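Local coordinates for esterase YbfF (Escherichia coli, PDB 3BF7), which is an esterase of the alpha/beta-hydrolase fold with a helical cap, and probably hydrolyses ester or thioester substrates in a crevice between its domains, at residues G87-K93 against A111-V117. The protein carries 1 engineered substitution. Sequence-based numbering, arbitrary orientation.
Sequences GHSMGGK and AIDIAPV
S89 sits in a strained backbone conformation (phi 50°, psi -118°), as expected of a nucleophile elbow, yet still donates its backbone N to I112 O. That bond is 3.0 Å from S89 N to I112 O and nearly straight; with I112 N reaching G87 O at 2.8 Å, it closes the last parallel bridge, H88 with I112, right at the bend between strand 83-88 and helix 90-101. The G87, S89 and G91 pattern fits such an elbow. A CB on G87 would clash with G91 O and one on G91 would be crowded by H88 O; G92, next along, would put a CB into CG2 of I114. I114 packs against S89 and G92 at the start of helix 90-101. With CG1 anti to the backbone N (chi1 -171°), its CG1 and CD1 turn toward the S89 backbone, CG1 3.5 Å from S89 O. H88 and I112 cross at about a right angle, H88 CD2 lying 3.8 Å from I112 CG2 and 3.4 Å from I112 O, which meets the ring obliquely; NE2 is hydrogen-bonded to H234 O. K93 runs extended across I114, its CG 3.9 Å from I114 CG1, and its NZ meets V117 O at 2.8 Å, nearly in line with the carbonyl; G187 O is a second acceptor. A methionine here would probably keep some packing on I114 but leave the carbonyls of V117 and G187 without their shared ammonium donor. OD1 of D113 is hydrogen-bonded to S206 OG and to ND1 of H234, and S89 OG makes a weak bond to H234 NE2, consistent with a Ser-His-Asp triad. The contact thus joins both strand ends of the beta-alpha-beta unit 83-88, 90-101, 106-112, with helix 64-78 packed on K93 and helix 236-239 on I112.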
# COMPACT_ATOMS: atom_id res chain seq x y z
N GLY A 87 -5.35 1.58 0.59
CA GLY A 87 -4.06 1.09 0.15
C GLY A 87 -3.11 2.19 -0.29
O GLY A 87 -3.52 3.18 -0.91
N HIS A 88 -1.84 2.01 0.05
CA HIS A 88 -0.80 2.96 -0.34
C HIS A 88 0.00 2.41 -1.52
O HIS A 88 0.50 1.28 -1.47
CB HIS A 88 0.16 3.22 0.82
CG HIS A 88 1.33 4.07 0.43
ND1 HIS A 88 2.64 3.63 0.53
CD2 HIS A 88 1.39 5.33 -0.06
CE1 HIS A 88 3.45 4.59 0.11
NE2 HIS A 88 2.71 5.63 -0.26
N SER A 89 0.12 3.22 -2.57
CA SER A 89 0.92 2.88 -3.74
C SER A 89 0.60 1.48 -4.28
O SER A 89 -0.53 1.25 -4.70
CB SER A 89 2.40 3.02 -3.38
OG SER A 89 3.17 3.43 -4.50
N MET A 90 1.57 0.56 -4.29
CA MET A 90 1.30 -0.79 -4.78
C MET A 90 0.03 -1.37 -4.13
O MET A 90 -0.77 -2.02 -4.79
CB MET A 90 2.49 -1.71 -4.48
CG MET A 90 2.28 -3.18 -4.83
SD MET A 90 3.63 -4.22 -4.24
CE MET A 90 3.24 -4.27 -2.47
N GLY A 91 -0.13 -1.11 -2.83
CA GLY A 91 -1.30 -1.59 -2.11
C GLY A 91 -2.56 -0.93 -2.63
O GLY A 91 -3.63 -1.54 -2.65
N GLY A 92 -2.43 0.33 -3.04
CA GLY A 92 -3.56 1.05 -3.61
C GLY A 92 -3.92 0.44 -4.95
O GLY A 92 -5.09 0.35 -5.30
N LYS A 93 -2.91 0.03 -5.72
CA LYS A 93 -3.18 -0.60 -7.00
C LYS A 93 -3.87 -1.96 -6.78
O LYS A 93 -4.77 -2.32 -7.53
CB LYS A 93 -1.89 -0.77 -7.81
CG LYS A 93 -1.58 0.44 -8.70
CD LYS A 93 -0.26 0.27 -9.44
CE LYS A 93 -0.07 1.36 -10.49
NZ LYS A 93 1.24 1.22 -11.19
N ALA A 111 -7.16 5.34 -1.99
CA ALA A 111 -5.88 5.05 -2.64
C ALA A 111 -4.94 6.20 -2.31
O ALA A 111 -5.19 7.34 -2.70
CB ALA A 111 -6.08 4.94 -4.15
N ILE A 112 -3.87 5.89 -1.58
CA ILE A 112 -2.91 6.90 -1.15
C ILE A 112 -1.72 7.00 -2.11
O ILE A 112 -1.03 6.01 -2.38
CB ILE A 112 -2.41 6.60 0.28
CG1 ILE A 112 -3.61 6.45 1.23
CG2 ILE A 112 -1.51 7.72 0.77
CD1 ILE A 112 -3.25 6.06 2.65
N ASP A 113 -1.52 8.22 -2.61
CA ASP A 113 -0.49 8.60 -3.57
C ASP A 113 -0.20 7.56 -4.64
O ASP A 113 0.92 7.04 -4.76
CB ASP A 113 0.81 9.01 -2.88
CG ASP A 113 1.62 9.97 -3.74
OD1 ASP A 113 2.82 9.70 -3.98
OD2 ASP A 113 1.04 10.98 -4.20
N ILE A 114 -1.22 7.30 -5.44
CA ILE A 114 -1.12 6.32 -6.51
C ILE A 114 -2.23 6.54 -7.53
O ILE A 114 -3.33 7.00 -7.19
CB ILE A 114 -1.21 4.88 -5.92
CG1 ILE A 114 -0.90 3.83 -6.99
CG2 ILE A 114 -2.60 4.65 -5.33
CD1 ILE A 114 0.54 3.86 -7.46
N ALA A 115 -1.94 6.22 -8.79
CA ALA A 115 -2.91 6.33 -9.86
C ALA A 115 -2.95 4.98 -10.58
O ALA A 115 -1.95 4.25 -10.60
CB ALA A 115 -2.51 7.43 -10.84
N PRO A 116 -4.10 4.62 -11.17
CA PRO A 116 -4.24 3.35 -11.88
C PRO A 116 -3.64 3.48 -13.28
O PRO A 116 -4.35 3.54 -14.29
CB PRO A 116 -5.75 3.13 -11.90
CG PRO A 116 -6.28 4.53 -12.01
CD PRO A 116 -5.40 5.30 -11.05
N VAL A 117 -2.31 3.52 -13.31
CA VAL A 117 -1.57 3.67 -14.55
C VAL A 117 -0.24 2.93 -14.50
O VAL A 117 0.29 2.64 -13.43
CB VAL A 117 -1.23 5.17 -14.82
CG1 VAL A 117 -2.51 5.98 -14.92
CG2 VAL A 117 -0.33 5.71 -13.70